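Local coordinates for UPF0045 protein MJ1052 (Methanocaldococcus jannaschii, PDB 2EPI) that is of unknown function but belongs to the UPF0045 family and may, like related thiamine-binding proteins, bind thiamine or a similar small molecule, at residues V8-I13 against E41-G46; G51-I56 against L78-R83. One frame throughout, in Å; residues are numbered along the deposited sequence.

How the contacts relate
Both contacts draw on the antiparallel sheet but on opposite faces: contact 2 on the helix-covered face, the Glu-10 and Ser-12 side chains of contact 1 on the other. In contact 1 Asn-43 reaches across strand 46-50 to Glu-10, while Gly-46, at the start of that strand, packs directly on 6-16; the contact is partly buried and has one amide-to-carboxylate hydrogen bond. Contact 2 lays the start of helix 53-68 on strand 73-83, is buried throughout, and is almost wholly apolar. Their centres lie about 12 Å apart, joined where strands 6-16 and 73-83 pair: Val-8 O is 2.9 Å from Asp-81 N. Both contacts also touch the second subunit, whereas the strand of contact 2 pairs with the third.

Contact 1 (V8-I13 against E41-G46)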
ATOM      1  N   VAL A   8     -13.879  -7.479  -0.986  1.00 22.03           N
ATOM      2  CA  VAL A   8     -12.715  -8.262  -0.580  1.00 20.76           C
ATOM      3  C   VAL A   8     -11.708  -7.204  -0.155  1.00 19.26           C
ATOM      4  O   VAL A   8     -11.618  -6.146  -0.778  1.00 20.07           O
ATOM      5  CB  VAL A   8     -12.122  -9.080  -1.743  1.00 22.37           C
ATOM      6  CG1 VAL A   8     -10.919  -9.880  -1.249  1.00 21.38           C
ATOM      7  CG2 VAL A   8     -13.168 -10.018  -2.305  1.00 24.11           C
ATOM      8  N   ALA A   9     -10.955  -7.467   0.903  1.00 18.88           N
ATOM      9  CA  ALA A   9      -9.995  -6.471   1.361  1.00 18.11           C
ATOM     10  C   ALA A   9      -8.753  -7.116   1.941  1.00 18.16           C
ATOM     11  O   ALA A   9      -8.722  -8.319   2.179  1.00 18.92           O
ATOM     12  CB  ALA A   9     -10.645  -5.594   2.411  1.00 19.35           C
ATOM     13  N   GLU A  10      -7.718  -6.309   2.142  1.00 17.50           N
ATOM     14  CA  GLU A  10      -6.498  -6.813   2.751  1.00 17.01           C
ATOM     15  C   GLU A  10      -6.053  -5.808   3.795  1.00 17.76           C
ATOM     16  O   GLU A  10      -6.055  -4.599   3.554  1.00 17.44           O
ATOM     17  CB  GLU A  10      -5.390  -7.028   1.721  1.00 19.32           C
ATOM     18  CG  GLU A  10      -4.132  -7.637   2.350  1.00 18.91           C
ATOM     19  CD  GLU A  10      -3.105  -8.077   1.328  1.00 21.17           C
ATOM     20  OE1 GLU A  10      -2.819  -7.292   0.403  1.00 20.31           O
ATOM     21  OE2 GLU A  10      -2.579  -9.211   1.458  1.00 22.68           O
ATOM     22  N   VAL A  11      -5.683  -6.315   4.961  1.00 16.30           N
ATOM     23  CA  VAL A  11      -5.254  -5.459   6.054  1.00 17.92           C
ATOM     24  C   VAL A  11      -3.882  -5.868   6.563  1.00 19.01           C
ATOM     25  O   VAL A  11      -3.568  -7.053   6.647  1.00 17.70           O
ATOM     26  CB  VAL A  11      -6.235  -5.544   7.240  1.00 16.85           C
ATOM     27  CG1 VAL A  11      -5.679  -4.767   8.437  1.00 18.81           C
ATOM     28  CG2 VAL A  11      -7.607  -5.008   6.833  1.00 17.49           C
ATOM     29  N   SER A  12      -3.061  -4.878   6.880  1.00 18.17           N
ATOM     30  CA  SER A  12      -1.751  -5.149   7.448  1.00 22.34           C
ATOM     31  C   SER A  12      -1.553  -4.085   8.512  1.00 25.59           C
ATOM     32  O   SER A  12      -1.895  -2.916   8.314  1.00 21.57           O
ATOM     33  CB  SER A  12      -0.644  -5.069   6.395  1.00 24.89           C
ATOM     34  OG  SER A  12      -0.451  -3.745   5.938  1.00 28.07           O
ATOM     35  N   ILE A  13      -1.027  -4.501   9.653  1.00 28.55           N
ATOM     36  CA  ILE A  13      -0.796  -3.581  10.751  1.00 30.52           C
ATOM     37  C   ILE A  13       0.665  -3.674  11.142  1.00 31.17           C
ATOM     38  O   ILE A  13       1.180  -4.761  11.425  1.00 32.72           O
ATOM     39  CB  ILE A  13      -1.688  -3.939  11.948  1.00 30.28           C
ATOM     40  CG1 ILE A  13      -3.155  -3.865  11.525  1.00 32.30           C
ATOM     41  CG2 ILE A  13      -1.411  -2.999  13.114  1.00 32.31           C
ATOM     42  CD1 ILE A  13      -4.109  -4.498  12.494  1.00 29.86           C
ATOM     43  N   GLU A  41      -8.576 -14.807   5.709  1.00 21.56           N
ATOM     44  CA  GLU A  41      -7.504 -15.563   5.073  1.00 22.86           C
ATOM     45  C   GLU A  41      -6.179 -14.840   5.291  1.00 21.16           C
ATOM     46  O   GLU A  41      -5.844 -13.914   4.560  1.00 20.94           O
ATOM     47  CB  GLU A  41      -7.765 -15.704   3.571  1.00 26.23           C
ATOM     48  CG  GLU A  41      -8.973 -16.565   3.219  1.00 32.42           C
ATOM     49  CD  GLU A  41      -8.848 -17.982   3.744  1.00 37.04           C
ATOM     50  OE1 GLU A  41      -7.751 -18.563   3.622  1.00 40.37           O
ATOM     51  OE2 GLU A  41      -9.847 -18.521   4.271  1.00 40.10           O
ATOM     52  N   THR A  42      -5.435 -15.272   6.301  1.00 20.92           N
ATOM     53  CA  THR A  42      -4.152 -14.664   6.633  1.00 20.85           C
ATOM     54  C   THR A  42      -3.005 -15.208   5.793  1.00 19.69           C
ATOM     55  O   THR A  42      -2.895 -16.413   5.575  1.00 22.23           O
ATOM     56  CB  THR A  42      -3.798 -14.893   8.123  1.00 22.00           C
ATOM     57  OG1 THR A  42      -4.736 -14.196   8.952  1.00 24.76           O
ATOM     58  CG2 THR A  42      -2.389 -14.386   8.429  1.00 24.70           C
ATOM     59  N   ASN A  43      -2.168 -14.307   5.297  1.00 17.83           N
ATOM     60  CA  ASN A  43      -1.002 -14.704   4.530  1.00 17.84           C
ATOM     61  C   ASN A  43       0.218 -14.114   5.234  1.00 17.93           C
ATOM     62  O   ASN A  43       0.082 -13.451   6.262  1.00 17.53           O
ATOM     63  CB  ASN A  43      -1.115 -14.248   3.064  1.00 19.17           C
ATOM     64  CG  ASN A  43      -1.226 -12.743   2.905  1.00 20.04           C
ATOM     65  OD1 ASN A  43      -0.264 -12.009   3.129  1.00 17.34           O
ATOM     66  ND2 ASN A  43      -2.403 -12.277   2.492  1.00 18.09           N
ATOM     67  N   ALA A  44       1.407 -14.359   4.700  1.00 17.23           N
ATOM     68  CA  ALA A  44       2.630 -13.877   5.324  1.00 18.46           C
ATOM     69  C   ALA A  44       2.850 -12.365   5.321  1.00 17.87           C
ATOM     70  O   ALA A  44       3.756 -11.885   5.995  1.00 20.36           O
ATOM     71  CB  ALA A  44       3.836 -14.575   4.689  1.00 20.09           C
ATOM     72  N   MET A  45       2.036 -11.614   4.581  1.00 17.26           N
ATOM     73  CA  MET A  45       2.215 -10.161   4.519  1.00 17.76           C
ATOM     74  C   MET A  45       0.990  -9.328   4.914  1.00 18.52           C
ATOM     75  O   MET A  45       1.026  -8.096   4.879  1.00 19.56           O
ATOM     76  CB  MET A  45       2.663  -9.755   3.111  1.00 18.69           C
ATOM     77  CG  MET A  45       4.073 -10.217   2.734  1.00 18.45           C
ATOM     78  SD  MET A  45       5.368  -9.428   3.738  1.00 20.30           S
ATOM     79  CE  MET A  45       5.440  -7.785   2.999  1.00 21.09           C
ATOM     80  N   GLY A  46      -0.090  -9.994   5.284  1.00 16.83           N
ATOM     81  CA  GLY A  46      -1.292  -9.280   5.675  1.00 16.29           C
ATOM     82  C   GLY A  46      -2.425 -10.271   5.806  1.00 18.64           C
ATOM     83  O   GLY A  46      -2.201 -11.482   5.746  1.00 18.87           O
TER
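Glu-10 sends CG anti to its backbone nitrogen and continues extended, while the chi1 of 61° in Asn-43 sets CG between backbone N and carbonyl carbon; together they bring the carboxylate end and the amide NH2 to each other across strand 46-50, crossing at about a right angle. Asn-43 ND2 donates to Glu-10 OE2 at 3.2 Å, nearly straight (164° at the hydrogen) and nearly along the C-O axis of the acceptor. The acceptor lies close to the amide plane, although the flat groups are turned 69° apart. The other end of the amide faces its own backbone: OD1 accepts from Met-45 N at 2.7 Å, an Asx turn at the reversal between strands 39-43 and 46-50 of the antiparallel sheet. An alanine in place of Asn-43 would remove both bonds and is likely to leave Glu-10 OE2 without this donor and the turn less firmly fixed. Gly-46 lies beside strand 6-16, its CA 3.3 Å from Val-11 O; a CB on it would clash with that oxygen. Nearby, Ser-12 CB rests 3.8 Å from Met-45 O. Glu-10 OE2 also nears Glu-10 OE2 of the second subunit, and the Asn-43 N-H probably eases their repulsion.

Contact 2 (G51-I56 against L78-R83); sequences GDLDEI and LKIDER
Helix-on-sheet packing joins the first turn of helix 53-68 to strand 73-83, with Leu-53 and Ile-56 set against alternate strand residues Leu-78, Ile-80 and Glu-82. The closest apolar approach puts Ile-56 CG2 3.9 Å from Leu-78 CD1. Ile-56 CG2, anti to the backbone N, points to the sheet, and the same methyl also lies 4.1 Å from Ile-80 CD1; Ile-56 and Ile-80 run past one another in opposite senses. Roughly at right angles to that approach, Leu-53 CD1 comes to 4.1 Å from Ile-80 CD1, with the two side chains crossing at a slant, so the delta methyl of Ile-80 touches both helix residues. The packing belongs to the helical face of the antiparallel sheet, and Val-7 and Ala-9 of strand 6-16 extend the apolar layer. Asp-52 is the N-cap: its OD2 accepts from Glu-55 N at 3.2 Å, 25° out of the carboxylate plane, on the anti side. Toward the end of the strand the chemistry turns polar, with Leu-53 CD2 4.4 Å from Glu-82 OE1. That carboxylate oxygen is held by a salt bridge to Arg-5 and a hydrogen bond from His-64 of the third subunit, whose strand continues the sheet beside residues 78-83.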
ATOM      1  N   GLY A  51     -16.436  -9.730   3.213  1.00 23.30           N
ATOM      2  CA  GLY A  51     -17.645  -9.457   3.968  1.00 23.77           C
ATOM      3  C   GLY A  51     -18.169  -8.059   3.721  1.00 24.02           C
ATOM      4  O   GLY A  51     -17.731  -7.385   2.792  1.00 23.66           O
ATOM      5  N   ASP A  52     -19.108  -7.627   4.560  1.00 25.70           N
ATOM      6  CA  ASP A  52     -19.712  -6.306   4.441  1.00 25.49           C
ATOM      7  C   ASP A  52     -18.686  -5.191   4.638  1.00 24.67           C
ATOM      8  O   ASP A  52     -17.852  -5.255   5.542  1.00 24.60           O
ATOM      9  CB  ASP A  52     -20.835  -6.150   5.466  1.00 27.83           C
ATOM     10  CG  ASP A  52     -21.469  -4.776   5.421  1.00 28.72           C
ATOM     11  OD1 ASP A  52     -22.191  -4.485   4.439  1.00 29.76           O
ATOM     12  OD2 ASP A  52     -21.232  -3.982   6.359  1.00 28.92           O
ATOM     13  N   LEU A  53     -18.767  -4.158   3.803  1.00 23.67           N
ATOM     14  CA  LEU A  53     -17.825  -3.043   3.879  1.00 24.01           C
ATOM     15  C   LEU A  53     -17.788  -2.366   5.243  1.00 24.88           C
ATOM     16  O   LEU A  53     -16.714  -2.075   5.762  1.00 23.08           O
ATOM     17  CB  LEU A  53     -18.134  -2.005   2.794  1.00 24.42           C
ATOM     18  CG  LEU A  53     -17.245  -0.755   2.758  1.00 23.93           C
ATOM     19  CD1 LEU A  53     -15.774  -1.145   2.697  1.00 24.16           C
ATOM     20  CD2 LEU A  53     -17.617   0.089   1.548  1.00 24.62           C
ATOM     21  N   ASP A  54     -18.954  -2.112   5.829  1.00 25.11           N
ATOM     22  CA  ASP A  54     -18.981  -1.463   7.129  1.00 25.52           C
ATOM     23  C   ASP A  54     -18.368  -2.347   8.211  1.00 24.72           C
ATOM     24  O   ASP A  54     -17.682  -1.853   9.103  1.00 25.76           O
ATOM     25  CB  ASP A  54     -20.412  -1.075   7.513  1.00 27.43           C
ATOM     26  CG  ASP A  54     -20.982  -0.003   6.609  1.00 31.08           C
ATOM     27  OD1 ASP A  54     -20.222   0.911   6.228  1.00 31.40           O
ATOM     28  OD2 ASP A  54     -22.190  -0.065   6.288  1.00 34.72           O
ATOM     29  N   GLU A  55     -18.607  -3.651   8.134  1.00 23.52           N
ATOM     30  CA  GLU A  55     -18.042  -4.554   9.128  1.00 23.42           C
ATOM     31  C   GLU A  55     -16.521  -4.584   9.009  1.00 22.93           C
ATOM     32  O   GLU A  55     -15.814  -4.645  10.016  1.00 23.73           O
ATOM     33  CB  GLU A  55     -18.616  -5.964   8.969  1.00 24.30           C
ATOM     34  CG  GLU A  55     -20.099  -6.050   9.321  1.00 28.19           C
ATOM     35  CD  GLU A  55     -20.393  -5.507  10.711  1.00 30.76           C
ATOM     36  OE1 GLU A  55     -19.859  -6.064  11.693  1.00 30.93           O
ATOM     37  OE2 GLU A  55     -21.153  -4.519  10.825  1.00 34.36           O
ATOM     38  N   ILE A  56     -16.019  -4.534   7.781  1.00 22.81           N
ATOM     39  CA  ILE A  56     -14.575  -4.551   7.564  1.00 21.65           C
ATOM     40  C   ILE A  56     -13.952  -3.264   8.091  1.00 23.51           C
ATOM     41  O   ILE A  56     -12.865  -3.286   8.668  1.00 21.73           O
ATOM     42  CB  ILE A  56     -14.239  -4.744   6.064  1.00 22.08           C
ATOM     43  CG1 ILE A  56     -14.472  -6.212   5.686  1.00 22.25           C
ATOM     44  CG2 ILE A  56     -12.785  -4.340   5.780  1.00 19.68           C
ATOM     45  CD1 ILE A  56     -14.250  -6.526   4.221  1.00 24.46           C
ATOM     46  N   LEU A  78      -5.411  -0.596   4.908  1.00 17.57           N
ATOM     47  CA  LEU A  78      -6.643  -1.257   4.499  1.00 19.46           C
ATOM     48  C   LEU A  78      -6.812  -1.046   2.999  1.00 20.45           C
ATOM     49  O   LEU A  78      -6.734   0.082   2.512  1.00 20.52           O
ATOM     50  CB  LEU A  78      -7.860  -0.661   5.225  1.00 19.84           C
ATOM     51  CG  LEU A  78      -9.251  -1.085   4.715  1.00 20.19           C
ATOM     52  CD1 LEU A  78      -9.458  -2.587   4.910  1.00 20.87           C
ATOM     53  CD2 LEU A  78     -10.332  -0.304   5.463  1.00 21.23           C
ATOM     54  N   LYS A  79      -7.011  -2.130   2.261  1.00 19.28           N
ATOM     55  CA  LYS A  79      -7.219  -2.010   0.826  1.00 19.56           C
ATOM     56  C   LYS A  79      -8.544  -2.681   0.515  1.00 20.79           C
ATOM     57  O   LYS A  79      -8.776  -3.811   0.932  1.00 19.86           O
ATOM     58  CB  LYS A  79      -6.091  -2.690   0.052  1.00 22.48           C
ATOM     59  CG  LYS A  79      -6.239  -2.557  -1.453  1.00 22.50           C
ATOM     60  CD  LYS A  79      -5.045  -3.148  -2.186  1.00 25.75           C
ATOM     61  CE  LYS A  79      -3.777  -2.353  -1.933  1.00 25.61           C
ATOM     62  NZ  LYS A  79      -2.596  -3.023  -2.556  1.00 27.85           N
ATOM     63  N   ILE A  80      -9.412  -1.973  -0.200  1.00 19.67           N
ATOM     64  CA  ILE A  80     -10.723  -2.499  -0.560  1.00 22.16           C
ATOM     65  C   ILE A  80     -10.814  -2.703  -2.059  1.00 21.85           C
ATOM     66  O   ILE A  80     -10.391  -1.847  -2.832  1.00 22.37           O
ATOM     67  CB  ILE A  80     -11.857  -1.524  -0.158  1.00 23.80           C
ATOM     68  CG1 ILE A  80     -11.828  -1.272   1.350  1.00 26.26           C
ATOM     69  CG2 ILE A  80     -13.204  -2.093  -0.584  1.00 27.57           C
ATOM     70  CD1 ILE A  80     -11.936  -2.514   2.187  1.00 26.97           C
ATOM     71  N   ASP A  81     -11.367  -3.841  -2.461  1.00 22.27           N
ATOM     72  CA  ASP A  81     -11.547  -4.154  -3.876  1.00 23.51           C
ATOM     73  C   ASP A  81     -13.031  -4.464  -4.020  1.00 22.68           C
ATOM     74  O   ASP A  81     -13.503  -5.493  -3.539  1.00 22.91           O
ATOM     75  CB  ASP A  81     -10.721  -5.383  -4.264  1.00 23.61           C
ATOM     76  CG  ASP A  81     -10.687  -5.619  -5.768  1.00 28.09           C
ATOM     77  OD1 ASP A  81     -11.653  -5.233  -6.462  1.00 25.92           O
ATOM     78  OD2 ASP A  81      -9.696  -6.202  -6.257  1.00 29.27           O
ATOM     79  N   GLU A  82     -13.767  -3.568  -4.668  1.00 23.88           N
ATOM     80  CA  GLU A  82     -15.202  -3.761  -4.844  1.00 25.36           C
ATOM     81  C   GLU A  82     -15.641  -3.576  -6.288  1.00 25.74           C
ATOM     82  O   GLU A  82     -15.215  -2.640  -6.962  1.00 25.18           O
ATOM     83  CB  GLU A  82     -15.979  -2.788  -3.944  1.00 25.10           C
ATOM     84  CG  GLU A  82     -17.483  -2.738  -4.228  1.00 27.55           C
ATOM     85  CD  GLU A  82     -18.251  -1.920  -3.208  1.00 28.04           C
ATOM     86  OE1 GLU A  82     -17.680  -0.943  -2.679  1.00 27.27           O
ATOM     87  OE2 GLU A  82     -19.432  -2.244  -2.944  1.00 28.45           O
ATOM     88  N   ARG A  83     -16.493  -4.478  -6.758  1.00 28.82           N
ATOM     89  CA  ARG A  83     -17.004  -4.392  -8.119  1.00 30.46           C
ATOM     90  C   ARG A  83     -18.506  -4.645  -8.089  1.00 32.96           C
ATOM     91  O   ARG A  83     -19.017  -5.298  -7.175  1.00 31.28           O
ATOM     92  CB  ARG A  83     -16.291  -5.400  -9.031  1.00 32.32           C
ATOM     93  CG  ARG A  83     -16.531  -6.862  -8.696  1.00 34.27           C
ATOM     94  CD  ARG A  83     -15.609  -7.759  -9.510  1.00 35.76           C
ATOM     95  NE  ARG A  83     -15.758  -7.564 -10.951  1.00 37.45           N
ATOM     96  CZ  ARG A  83     -14.989  -8.149 -11.865  1.00 39.13           C
ATOM     97  NH1 ARG A  83     -14.015  -8.966 -11.488  1.00 38.76           N
ATOM     98  NH2 ARG A  83     -15.193  -7.920 -13.157  1.00 39.30           N
TER